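Local coordinates for protein toxin 2A (PDB 5URP) that probably transfers ADP-ribose from NAD+ to a host protein, serving as a toxin and virulence factor of the bacterium Paenibacillus larvae, at residues 32-35 and 36-40; 39-42 and 43-47; 176-179 and 180-183. All coordinates share one frame; numbering follows the deposited sequence.

Contacts 1 and 2 are successive turns of helix 30-45, sharing K39 and E40, whereas contact 3 is the turn that leaves strand 177-178 and packs against that helix. Contact 3 is the more buried, with three of six touching residues buried and one exposed; contacts 1 and 2 are mostly surface, with two of eight buried in each. Contact 1 has lysines outside and A33 and G37 inside; contact 2 adds aromatic packing and hydroxyl bonds near the end of the helix; contact 3 depends on a tyrosine ring, a turn and a bridging water. The Y178 ring meets the backbone of G37 and K38, while Y41 reaches I182 and W44 packs on G177.

Contact 1: 32-35 and 36-40; sequences KAKK and WGKKE
A33 and G37 meet on the packed flank of the helix, where the N of G37 donates to the O of A33 at 2.9 Å in a nearly straight bond (N-H...O 166°). G37 has no side chain, and the Y178 ring comes up against its backbone. One residue back, W36 N bonds K32 O at 3.3 Å. The indole CG of W36 lies anti to the backbone N (chi1 179°), which sends the ring away from 32-35; E40 CG sits over one indole face, near the rim. NE1 of W36 hydrogen-bonds OD2 of D99, and the ring meets that of F26. The two backbone bonds are regular i to i+4 steps of helix 30-45, whose inner side also sets A33 against F26, V154 and L189. The solvent side is looser and carries K35, K38 and K39, with K34 at the border, its CG against Y178 OH. K38 runs out extended, its CG 3.2 Å from K34 O and its NZ 3.7 Å from NZ of K34, an approach of like charges, probably repulsive, that the D180 carboxylate near K34 NZ may ease. K35 and K39 cross obliquely, and the backbone bond between them is weak, K39 N lying 3.5 Å from K35 O.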
loop_
_atom_site.group_PDB
_atom_site.type_symbol
_atom_site.label_atom_id
_atom_site.label_comp_id
_atom_site.label_asym_id
_atom_site.label_seq_id
_atom_site.Cartn_x
_atom_site.Cartn_y
_atom_site.Cartn_z
ATOM N N LYS A 32 7.013 14.922 -10.923
ATOM C CA LYS A 32 6.633 15.709 -9.751
ATOM C C LYS A 32 6.661 14.872 -8.473
ATOM O O LYS A 32 7.144 15.336 -7.429
ATOM C CB LYS A 32 5.243 16.317 -9.942
ATOM C CG LYS A 32 5.221 17.670 -10.658
ATOM C CD LYS A 32 3.794 18.222 -10.779
ATOM C CE LYS A 32 3.155 18.567 -9.423
ATOM N NZ LYS A 32 3.752 19.780 -8.776
ATOM N N ALA A 33 6.135 13.643 -8.534
ATOM C CA ALA A 33 6.058 12.780 -7.357
ATOM C C ALA A 33 7.447 12.464 -6.823
ATOM O O ALA A 33 7.686 12.501 -5.611
ATOM C CB ALA A 33 5.327 11.482 -7.712
ATOM N N LYS A 34 8.378 12.170 -7.723
ATOM C CA LYS A 34 9.731 11.812 -7.332
ATOM C C LYS A 34 10.413 12.956 -6.576
ATOM O O LYS A 34 11.085 12.729 -5.560
ATOM C CB LYS A 34 10.490 11.416 -8.585
ATOM C CG LYS A 34 11.579 10.406 -8.434
ATOM C CD LYS A 34 11.964 9.877 -9.818
ATOM C CE LYS A 34 13.471 9.781 -10.006
ATOM N NZ LYS A 34 14.090 8.668 -9.230
ATOM N N LYS A 35 10.236 14.198 -7.035
ATOM C CA LYS A 35 10.850 15.336 -6.343
ATOM C C LYS A 35 10.314 15.495 -4.922
ATOM O O LYS A 35 11.078 15.812 -3.991
ATOM C CB LYS A 35 10.609 16.621 -7.141
ATOM C CG LYS A 35 10.982 17.914 -6.394
ATOM C CD LYS A 35 11.013 19.136 -7.328
ATOM C CE LYS A 35 11.585 20.365 -6.622
ATOM N NZ LYS A 35 12.966 20.130 -6.062
ATOM N N TRP A 36 8.997 15.337 -4.744
ATOM C CA TRP A 36 8.376 15.466 -3.429
ATOM C C TRP A 36 8.837 14.353 -2.512
ATOM O O TRP A 36 9.209 14.595 -1.352
ATOM C CB TRP A 36 6.858 15.440 -3.570
ATOM C CG TRP A 36 6.107 15.536 -2.286
ATOM C CD1 TRP A 36 5.608 16.680 -1.714
ATOM C CD2 TRP A 36 5.746 14.460 -1.407
ATOM N NE1 TRP A 36 4.959 16.379 -0.542
ATOM C CE2 TRP A 36 5.035 15.032 -0.321
ATOM C CE3 TRP A 36 5.958 13.078 -1.423
ATOM C CZ2 TRP A 36 4.532 14.266 0.726
ATOM C CZ3 TRP A 36 5.467 12.321 -0.375
ATOM C CH2 TRP A 36 4.751 12.912 0.675
ATOM N N GLY A 37 8.831 13.119 -3.020
ATOM C CA GLY A 37 9.200 11.990 -2.186
ATOM C C GLY A 37 10.643 12.057 -1.728
ATOM O O GLY A 37 10.957 11.734 -0.580
ATOM N N LYS A 38 11.537 12.493 -2.613
ATOM C CA LYS A 38 12.949 12.588 -2.251
ATOM C C LYS A 38 13.189 13.580 -1.116
ATOM O O LYS A 38 14.113 13.391 -0.324
ATOM C CB LYS A 38 13.781 12.976 -3.458
ATOM C CG LYS A 38 13.957 11.863 -4.456
ATOM C CD LYS A 38 14.762 12.340 -5.635
ATOM C CE LYS A 38 14.930 11.264 -6.685
ATOM N NZ LYS A 38 15.475 11.816 -7.954
ATOM N N LYS A 39 12.374 14.633 -1.017
ATOM C CA LYS A 39 12.492 15.561 0.108
ATOM C C LYS A 39 12.117 14.885 1.417
ATOM O O LYS A 39 12.756 15.120 2.450
ATOM C CB LYS A 39 11.605 16.779 -0.122
ATOM C CG LYS A 39 12.118 17.709 -1.193
ATOM C CD LYS A 39 11.170 18.866 -1.353
ATOM C CE LYS A 39 11.472 19.666 -2.597
ATOM N NZ LYS A 39 11.119 21.106 -2.353
ATOM N N GLU A 40 11.070 14.061 1.395
ATOM C CA GLU A 40 10.717 13.274 2.567
ATOM C C GLU A 40 11.819 12.264 2.895
ATOM O O GLU A 40 12.200 12.119 4.066
ATOM C CB GLU A 40 9.351 12.600 2.338
ATOM C CG GLU A 40 8.142 13.608 2.289
ATOM C CD GLU A 40 7.467 13.883 3.669
ATOM O OE1 GLU A 40 7.582 13.035 4.575
ATOM O OE2 GLU A 40 6.789 14.933 3.829
#

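Contact 2: 39-42 and 43-47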
loop_
_atom_site.group_PDB
_atom_site.type_symbol
_atom_site.label_atom_id
_atom_site.label_comp_id
_atom_site.label_asym_id
_atom_site.label_seq_id
_atom_site.Cartn_x
_atom_site.Cartn_y
_atom_site.Cartn_z
ATOM N N LYS A 39 12.374 14.633 -1.017
ATOM C CA LYS A 39 12.492 15.561 0.108
ATOM C C LYS A 39 12.117 14.885 1.417
ATOM O O LYS A 39 12.756 15.120 2.450
ATOM C CB LYS A 39 11.605 16.779 -0.122
ATOM C CG LYS A 39 12.118 17.709 -1.193
ATOM C CD LYS A 39 11.170 18.866 -1.353
ATOM C CE LYS A 39 11.472 19.666 -2.597
ATOM N NZ LYS A 39 11.119 21.106 -2.353
ATOM N N GLU A 40 11.070 14.061 1.395
ATOM C CA GLU A 40 10.717 13.274 2.567
ATOM C C GLU A 40 11.819 12.264 2.895
ATOM O O GLU A 40 12.200 12.119 4.066
ATOM C CB GLU A 40 9.351 12.600 2.338
ATOM C CG GLU A 40 8.142 13.608 2.289
ATOM C CD GLU A 40 7.467 13.883 3.669
ATOM O OE1 GLU A 40 7.582 13.035 4.575
ATOM O OE2 GLU A 40 6.789 14.933 3.829
ATOM N N TYR A 41 12.378 11.589 1.870
ATOM C CA TYR A 41 13.429 10.599 2.124
ATOM C C TYR A 41 14.691 11.272 2.651
ATOM O O TYR A 41 15.364 10.731 3.537
ATOM C CB TYR A 41 13.777 9.768 0.867
ATOM C CG TYR A 41 14.889 8.763 1.155
ATOM C CD1 TYR A 41 14.633 7.626 1.894
ATOM C CD2 TYR A 41 16.207 8.994 0.765
ATOM C CE1 TYR A 41 15.627 6.736 2.232
ATOM C CE2 TYR A 41 17.229 8.078 1.083
ATOM C CZ TYR A 41 16.921 6.962 1.838
ATOM O OH TYR A 41 17.886 6.045 2.217
ATOM N N SER A 42 15.034 12.442 2.107
ATOM C CA SER A 42 16.263 13.110 2.516
ATOM C C SER A 42 16.273 13.353 4.018
ATOM O O SER A 42 17.317 13.239 4.670
ATOM C CB SER A 42 16.413 14.421 1.749
ATOM O OG SER A 42 17.594 15.088 2.133
ATOM N N LYS A 43 15.128 13.702 4.587
ATOM C CA LYS A 43 15.103 13.953 6.025
ATOM C C LYS A 43 15.115 12.640 6.796
ATOM O O LYS A 43 15.819 12.504 7.800
ATOM C CB LYS A 43 13.883 14.814 6.373
ATOM C CG LYS A 43 13.937 16.189 5.723
ATOM C CD LYS A 43 12.753 17.070 6.096
ATOM C CE LYS A 43 12.903 18.468 5.508
ATOM N NZ LYS A 43 11.771 19.374 5.871
ATOM N N TRP A 44 14.393 11.644 6.296
ATOM C CA TRP A 44 14.332 10.342 6.946
ATOM C C TRP A 44 15.696 9.669 6.996
ATOM O O TRP A 44 16.050 9.034 8.000
ATOM C CB TRP A 44 13.340 9.482 6.177
ATOM C CG TRP A 44 12.968 8.180 6.762
ATOM C CD1 TRP A 44 12.963 7.830 8.096
ATOM C CD2 TRP A 44 12.477 7.055 6.049
ATOM N NE1 TRP A 44 12.499 6.553 8.226
ATOM C CE2 TRP A 44 12.217 6.039 6.985
ATOM C CE3 TRP A 44 12.245 6.790 4.688
ATOM C CZ2 TRP A 44 11.706 4.806 6.618
ATOM C CZ3 TRP A 44 11.756 5.552 4.316
ATOM C CH2 TRP A 44 11.505 4.558 5.276
ATOM N N LYS A 45 16.481 9.792 5.918
ATOM C CA LYS A 45 17.675 8.957 5.807
ATOM C C LYS A 45 18.696 9.264 6.894
ATOM O O LYS A 45 19.442 8.373 7.306
ATOM C CB LYS A 45 18.321 9.086 4.427
ATOM C CG LYS A 45 19.176 10.280 4.151
ATOM C CD LYS A 45 19.940 9.997 2.870
ATOM C CE LYS A 45 21.121 10.893 2.651
ATOM N NZ LYS A 45 21.980 10.316 1.587
ATOM N N SER A 46 18.770 10.509 7.367
ATOM C CA SER A 46 19.757 10.792 8.409
ATOM C C SER A 46 19.383 10.203 9.758
ATOM O O SER A 46 20.201 10.271 10.692
ATOM C CB SER A 46 19.955 12.294 8.589
ATOM O OG SER A 46 18.696 12.885 8.783
ATOM N N THR A 47 18.167 9.691 9.910
ATOM C CA THR A 47 17.765 9.026 11.145
ATOM C C THR A 47 17.898 7.520 11.073
ATOM O O THR A 47 17.895 6.869 12.121
ATOM C CB THR A 47 16.313 9.362 11.509
ATOM O OG1 THR A 47 15.410 8.661 10.662
ATOM C CG2 THR A 47 16.084 10.909 11.469
#
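Across the last turns of helix 30-45 the backbone bonds run from W44 N to E40 O at 3.2 Å and from K45 N to Y41 O at 2.8 Å, while K43 N makes only weak bonds, to K39 O and E40 O. Y41 carries the side-chain part. Its ring leaves with CG anti to the backbone N (chi1 179°), and K45 lays its CB over one face, 4.0 Å from the ring centroid and 28° off the normal, a CH-pi contact. The two side chains run at about a right angle. K45 CG stands between its backbone N and carbonyl carbon (chi1 79°), in the crowded position, and from there the extended chain carries CD near CE2 of the same ring. W44 approaches Y41 at a slant, its CE3 lying 3.8 Å from CD1, and T95 packs against the indole. Y41 rests on P181 and I182, and W44 touches G177 and V179 while its NE1 bonds the end of helix 79-92 through A91 O, so both aromatics pack the helix against 176-183. Near the end of the helix two hydroxyls pick up carbonyls three residues back. S46 OG donates to K43 O at 3.1 Å, tilted from the carbonyl plane. T47 OG1 donates to W44 O at 2.8 Å, in the carbonyl plane on a lone pair, and T47 N donates to the same oxygen at 2.9 Å. Gripped twice by one residue, W44 O is satisfied where the helical pattern runs out, and the hydroxyls do for the last carbonyls part of what another helical turn would have done.

Contact 3: 176-179 and 180-183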
loop_
_atom_site.group_PDB
_atom_site.type_symbol
_atom_site.label_atom_id
_atom_site.label_comp_id
_atom_site.label_asym_id
_atom_site.label_seq_id
_atom_site.Cartn_x
_atom_site.Cartn_y
_atom_site.Cartn_z
ATOM N N ALA A 176 4.679 7.215 7.150
ATOM C CA ALA A 176 4.800 6.614 5.824
ATOM C C ALA A 176 6.152 7.033 5.294
ATOM O O ALA A 176 6.539 8.191 5.451
ATOM C CB ALA A 176 3.671 7.080 4.908
ATOM N N GLY A 177 6.875 6.089 4.685
ATOM C CA GLY A 177 8.241 6.332 4.287
ATOM C C GLY A 177 8.398 6.195 2.798
ATOM O O GLY A 177 7.944 5.197 2.230
ATOM N N TYR A 178 9.067 7.155 2.179
ATOM C CA TYR A 178 9.327 7.104 0.742
ATOM C C TYR A 178 10.594 6.285 0.557
ATOM O O TYR A 178 11.684 6.762 0.869
ATOM C CB TYR A 178 9.496 8.504 0.176
ATOM C CG TYR A 178 9.723 8.509 -1.308
ATOM C CD1 TYR A 178 8.703 8.137 -2.174
ATOM C CD2 TYR A 178 10.943 8.878 -1.843
ATOM C CE1 TYR A 178 8.894 8.144 -3.569
ATOM C CE2 TYR A 178 11.152 8.880 -3.246
ATOM C CZ TYR A 178 10.114 8.518 -4.083
ATOM O OH TYR A 178 10.326 8.543 -5.447
ATOM N N VAL A 179 10.459 5.054 0.044
ATOM C CA VAL A 179 11.584 4.133 0.017
ATOM C C VAL A 179 12.224 3.988 -1.366
ATOM O O VAL A 179 13.207 3.259 -1.477
ATOM C CB VAL A 179 11.190 2.740 0.563
ATOM C CG1 VAL A 179 10.708 2.823 2.036
ATOM C CG2 VAL A 179 10.140 2.067 -0.307
ATOM N N ASP A 180 11.734 4.683 -2.390
ATOM C CA ASP A 180 12.270 4.492 -3.741
ATOM C C ASP A 180 13.783 4.656 -3.835
ATOM O O ASP A 180 14.411 3.925 -4.619
ATOM C CB ASP A 180 11.578 5.475 -4.699
ATOM C CG ASP A 180 11.843 5.141 -6.160
ATOM O OD1 ASP A 180 11.156 4.235 -6.671
ATOM O OD2 ASP A 180 12.724 5.796 -6.766
ATOM N N PRO A 181 14.423 5.583 -3.116
ATOM C CA PRO A 181 15.872 5.740 -3.284
ATOM C C PRO A 181 16.690 4.553 -2.807
ATOM O O PRO A 181 17.862 4.446 -3.206
ATOM C CB PRO A 181 16.181 7.009 -2.480
ATOM C CG PRO A 181 14.880 7.772 -2.466
ATOM C CD PRO A 181 13.835 6.695 -2.336
ATOM N N ILE A 182 16.128 3.659 -1.983
ATOM C CA ILE A 182 16.820 2.437 -1.572
ATOM C C ILE A 182 16.046 1.184 -1.952
ATOM O O ILE A 182 16.448 0.075 -1.594
ATOM C CB ILE A 182 17.159 2.436 -0.066
ATOM C CG1 ILE A 182 15.890 2.539 0.799
ATOM C CG2 ILE A 182 18.159 3.547 0.256
ATOM C CD1 ILE A 182 16.168 2.303 2.306
ATOM N N SER A 183 15.019 1.321 -2.778
ATOM C CA SER A 183 14.238 0.171 -3.171
ATOM C C SER A 183 15.033 -0.677 -4.151
ATOM O O SER A 183 15.842 -0.171 -4.923
ATOM C CB SER A 183 12.955 0.596 -3.866
ATOM O OG SER A 183 12.260 -0.568 -4.300
HETATM O O HOH W 1 13.025 8.432 -6.071
#
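Y178 and P181 supply the apolar part: CE2 of the ring touches CD of the proline at 3.6 Å, the two side chains crossing at about a right angle. D180 lies alongside the tyrosine and points the same way, its CB 3.4 Å from CZ and its carboxylate turned 31° from the ring plane. CG of Y178 anti to the backbone N (chi1 -178°) brings the ring under the backbone of D180, whose N sits 4.2 Å above the plane, over the ring centre. This buried N has no conventional partner in the model; its N-H leans toward the ring, which may offset part of the cost. Among the polar links, one water joins the two side chains, lying 2.8 Å from Y178 OH and donating to D180 OD2 at 2.7 Å. OD1 of D180 instead accepts from the N of G187 and of L189, fixing the far end of the same loop. In the backbone, I182 N donates to V179 O at 3.0 Å, from 41° out of the carbonyl plane, closing a type I beta turn with D180 and P181 at its corners. Set between strand 177-178 and the strand that begins at E190, this turn is consistent with the start of the ADP-ribosylating turn-turn loop of C3-like ADP-ribosyltransferases.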